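Local atomic coordinates of beta-galactosidase (Bacillus circulans subsp. alkalophilus, PDB entry 3TTY), a protein that hydrolyses terminal beta-linked galactose residues from beta-galactosides, with a glycoside-hydrolase TIM barrel that binds galactose and a family trimerisation domain. Residues G535-R538 / G539-C543; S587-D590 / A591-Q595. One frame throughout, in Å; residues are numbered along the deposited sequence.

Contact 1: G535-R538 / G539-C543; sequences GGLR and GSYSC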
loop_
_atom_site.group_PDB
_atom_site.type_symbol
_atom_site.label_atom_id
_atom_site.label_comp_id
_atom_site.label_asym_id
_atom_site.label_seq_id
_atom_site.Cartn_x
_atom_site.Cartn_y
_atom_site.Cartn_z
ATOM N N GLY A 535 -13.798 34.034 -30.677
ATOM C CA GLY A 535 -12.991 34.789 -29.743
ATOM C C GLY A 535 -11.620 34.175 -29.643
ATOM O O GLY A 535 -11.004 33.860 -30.663
ATOM N N GLY A 536 -11.149 33.977 -28.415
ATOM C CA GLY A 536 -9.839 33.400 -28.185
ATOM C C GLY A 536 -9.757 31.902 -28.419
ATOM O O GLY A 536 -8.726 31.298 -28.156
ATOM N N LEU A 537 -10.830 31.291 -28.911
ATOM C CA LEU A 537 -10.837 29.833 -29.117
ATOM C C LEU A 537 -10.815 29.496 -30.611
ATOM O O LEU A 537 -11.604 30.035 -31.388
ATOM C CB LEU A 537 -12.064 29.211 -28.444
ATOM C CG LEU A 537 -11.991 28.213 -27.273
ATOM C CD1 LEU A 537 -10.782 28.417 -26.371
ATOM C CD2 LEU A 537 -13.308 28.243 -26.455
ATOM N N ARG A 538 -9.917 28.600 -31.013
ATOM C CA ARG A 538 -9.671 28.366 -32.429
ATOM C C ARG A 538 -8.921 27.061 -32.688
ATOM O O ARG A 538 -7.962 26.728 -31.989
ATOM C CB ARG A 538 -8.887 29.554 -32.986
ATOM C CG ARG A 538 -8.393 29.404 -34.399
ATOM C CD ARG A 538 -7.823 30.732 -34.899
ATOM N NE ARG A 538 -7.115 31.462 -33.848
ATOM C CZ ARG A 538 -5.837 31.268 -33.529
ATOM N NH1 ARG A 538 -5.115 30.362 -34.179
ATOM N NH2 ARG A 538 -5.279 31.981 -32.556
ATOM N N GLY A 539 -9.359 26.320 -33.698
ATOM C CA GLY A 539 -8.730 25.053 -34.032
ATOM C C GLY A 539 -9.037 23.957 -33.025
ATOM O O GLY A 539 -10.168 23.838 -32.555
ATOM N N SER A 540 -8.021 23.165 -32.689
ATOM C CA SER A 540 -8.183 21.991 -31.833
ATOM C C SER A 540 -7.533 22.153 -30.468
ATOM O O SER A 540 -6.505 22.824 -30.339
ATOM C CB SER A 540 -7.589 20.754 -32.513
ATOM O OG SER A 540 -8.340 20.403 -33.660
ATOM N N TYR A 541 -8.135 21.533 -29.454
ATOM C CA TYR A 541 -7.516 21.430 -28.127
ATOM C C TYR A 541 -7.664 19.994 -27.632
ATOM O O TYR A 541 -8.423 19.217 -28.197
ATOM C CB TYR A 541 -8.165 22.391 -27.131
ATOM C CG TYR A 541 -8.143 23.838 -27.561
ATOM C CD1 TYR A 541 -7.136 24.701 -27.136
ATOM C CD2 TYR A 541 -9.129 24.343 -28.400
ATOM C CE1 TYR A 541 -7.113 26.028 -27.536
ATOM C CE2 TYR A 541 -9.125 25.665 -28.799
ATOM C CZ TYR A 541 -8.111 26.504 -28.370
ATOM O OH TYR A 541 -8.104 27.815 -28.779
ATOM N N SER A 542 -6.935 19.629 -26.586
ATOM C CA SER A 542 -7.092 18.284 -26.046
ATOM C C SER A 542 -8.058 18.289 -24.867
ATOM O O SER A 542 -8.239 19.316 -24.202
ATOM C CB SER A 542 -5.744 17.695 -25.639
ATOM O OG SER A 542 -5.078 18.569 -24.752
ATOM N N CYS A 543 -8.699 17.148 -24.627
ATOM C CA CYS A 543 -9.523 16.995 -23.436
ATOM C C CYS A 543 -9.394 15.567 -22.951
ATOM O O CYS A 543 -8.905 14.714 -23.680
ATOM C CB CYS A 543 -10.985 17.337 -23.725
ATOM S SG CYS A 543 -11.802 16.167 -24.833
HETATM O O HOH W 1 -5.721 25.616 -31.244
#
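The backbone of L537 and R538 runs in an extended conformation into G539, whose positive phi of 73° turns the chain into strand 540-544, and within this loop-to-strand turn the side chain of Y541 reaches back over the turn to the loop it has just left. The strand belongs to the mixed sheet of the trimerisation domain, where it pairs antiparallel with 525-530. A glycine suits position 539, since a CB there would run into R538 O.

Y541 carries the contact. Its CG stands anti to its own carbonyl carbon (chi1 -56°), which sends the ring back along the chain until the phenol oxygen arrives beside the loop backbone. There R538 N donates to Y541 OH over 3.0 Å at 156°, the amide lying at the edge of the ring and in its plane. A tyrosine fits here because a long flat side chain ending in a hydroxyl can span the turn and accept from a main-chain N-H. L537 crosses the ring at a slant, L537 CD1 coming within 3.8 Å of Y541 CZ; this leucine is buried and also rests on L530 and F593, so its branched end packs between strand and helix. The R538 side chain, bent at chi3 and poorly ordered, takes little part.

On one face of the ring, offset toward its rim, lies a water that bridges the two ends of the turn. It donates to R538 O at 2.6 Å and to S540 O at 3.0 Å.

Contact 2: S587-D590 / A591-Q595; sequences SSPD and ADFLQ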
loop_
_atom_site.group_PDB
_atom_site.type_symbol
_atom_site.label_atom_id
_atom_site.label_comp_id
_atom_site.label_asym_id
_atom_site.label_seq_id
_atom_site.Cartn_x
_atom_site.Cartn_y
_atom_site.Cartn_z
ATOM N N SER A 587 -16.330 17.696 -21.469
ATOM C CA SER A 587 -15.139 16.945 -21.098
ATOM C C SER A 587 -14.254 17.809 -20.213
ATOM O O SER A 587 -14.583 18.966 -19.938
ATOM C CB SER A 587 -14.379 16.492 -22.345
ATOM O OG SER A 587 -13.416 15.512 -22.035
ATOM N N SER A 588 -13.158 17.237 -19.738
ATOM C CA SER A 588 -12.175 17.994 -18.977
ATOM C C SER A 588 -11.100 18.465 -19.937
ATOM O O SER A 588 -10.289 17.657 -20.426
ATOM C CB SER A 588 -11.546 17.146 -17.874
ATOM O OG SER A 588 -10.751 17.963 -17.028
ATOM N N PRO A 589 -11.088 19.773 -20.218
ATOM C CA PRO A 589 -10.274 20.339 -21.293
ATOM C C PRO A 589 -8.905 20.819 -20.809
ATOM O O PRO A 589 -8.763 21.157 -19.631
ATOM C CB PRO A 589 -11.117 21.536 -21.770
ATOM C CG PRO A 589 -12.270 21.683 -20.742
ATOM C CD PRO A 589 -11.906 20.810 -19.572
ATOM N N ASP A 590 -7.921 20.850 -21.711
ATOM C CA ASP A 590 -6.596 21.375 -21.378
ATOM C C ASP A 590 -6.632 22.861 -21.040
ATOM O O ASP A 590 -7.661 23.527 -21.197
ATOM C CB ASP A 590 -5.575 21.095 -22.490
ATOM C CG ASP A 590 -5.854 21.876 -23.773
ATOM O OD1 ASP A 590 -6.362 23.020 -23.715
ATOM O OD2 ASP A 590 -5.533 21.334 -24.851
ATOM N N ALA A 591 -5.496 23.370 -20.582
ATOM C CA ALA A 591 -5.413 24.707 -20.014
ATOM C C ALA A 591 -5.569 25.799 -21.061
ATOM O O ALA A 591 -6.091 26.882 -20.773
ATOM C CB ALA A 591 -4.091 24.881 -19.250
ATOM N N ASP A 592 -5.096 25.530 -22.271
ATOM C CA ASP A 592 -5.220 26.508 -23.344
ATOM C C ASP A 592 -6.697 26.722 -23.679
ATOM O O ASP A 592 -7.137 27.860 -23.874
ATOM C CB ASP A 592 -4.432 26.081 -24.594
ATOM C CG ASP A 592 -2.923 26.017 -24.353
ATOM O OD1 ASP A 592 -2.399 26.749 -23.469
ATOM O OD2 ASP A 592 -2.261 25.221 -25.058
ATOM N N PHE A 593 -7.464 25.634 -23.736
ATOM C CA PHE A 593 -8.898 25.761 -23.979
ATOM C C PHE A 593 -9.557 26.620 -22.909
ATOM O O PHE A 593 -10.262 27.579 -23.223
ATOM C CB PHE A 593 -9.599 24.402 -24.044
ATOM C CG PHE A 593 -11.092 24.511 -24.217
ATOM C CD1 PHE A 593 -11.652 24.597 -25.485
ATOM C CD2 PHE A 593 -11.930 24.565 -23.112
ATOM C CE1 PHE A 593 -13.017 24.702 -25.648
ATOM C CE2 PHE A 593 -13.295 24.674 -23.269
ATOM C CZ PHE A 593 -13.838 24.743 -24.545
ATOM N N LEU A 594 -9.322 26.277 -21.644
ATOM C CA LEU A 594 -9.904 27.034 -20.539
ATOM C C LEU A 594 -9.461 28.494 -20.526
ATOM O O LEU A 594 -10.228 29.373 -20.133
ATOM C CB LEU A 594 -9.641 26.355 -19.192
ATOM C CG LEU A 594 -10.405 25.038 -18.979
ATOM C CD1 LEU A 594 -10.004 24.397 -17.658
ATOM C CD2 LEU A 594 -11.921 25.246 -19.046
ATOM N N GLN A 595 -8.232 28.756 -20.962
ATOM C CA GLN A 595 -7.796 30.134 -21.137
ATOM C C GLN A 595 -8.743 30.870 -22.082
ATOM O O GLN A 595 -9.277 31.924 -21.740
ATOM C CB GLN A 595 -6.369 30.200 -21.688
ATOM C CG GLN A 595 -6.032 31.560 -22.285
ATOM C CD GLN A 595 -4.567 31.713 -22.670
ATOM O OE1 GLN A 595 -3.974 32.770 -22.453
ATOM N NE2 GLN A 595 -3.981 30.665 -23.253
#
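D590 OD1 receives the backbone N-H of F593 at 2.8 Å, a capping bond at the N-cap of helix 591-604, just where strand 587-589 gives way to the helix. The bond is nearly straight, 169° at the hydrogen, and F593 N meets the carboxylate oxygen almost along its C-O direction. The rotation that allows this places D590 CG between the backbone N and the carbonyl carbon (chi1 68°), folding the short side chain over the first turn. Aspartate suits an N-cap: it is short enough to fold back on a first-turn amide, and its negative charge probably interacts well with the helix dipole. D590 O then takes L594 N at 3.2 Å, the first regular bond of the helix.

A second anchor fixes the carboxylate from the strand side: while D590 OD1 caps the helix, D590 OD2 is hydrogen-bonded to S542 OG. With an alanine at this N-cap, F593 N would probably lose its capping acceptor and S542 OG its carboxylate mate.

Next to the cap, P589 meets the helix through CB and CG. These buried apolar groups suit the side of the helix that faces the domain: I528 backs P589 and F593, and L594 packs on Y430 and A433 of helix 423-435. P589 CB lies 3.4 Å from F593 CD2, the two side chains meeting at a slant, while P589 CG touches L594 CD2 at 4.0 Å, roughly at right angles.

How the contacts relate
Contact 1 closes before contact 2 opens along the chain, yet their centres lie about 8 Å apart, because strands 540-544 and 587-589 are antiparallel neighbours in the mixed sheet of the trimerisation domain. Within this chain 587-589 is the outermost strand there, so contact 2 marks where the chain leaves the sheet edge for helix 591-604, and contact 1 marks where it enters the adjoining strand. The two touch directly: C543 CB packs on S588 O, and L537 CD1 approaches F593 O. Together they bring a loop, two neighbouring strands and the start of a helix into one corner of the domain; no other chain of the assembly touches the segments of either contact.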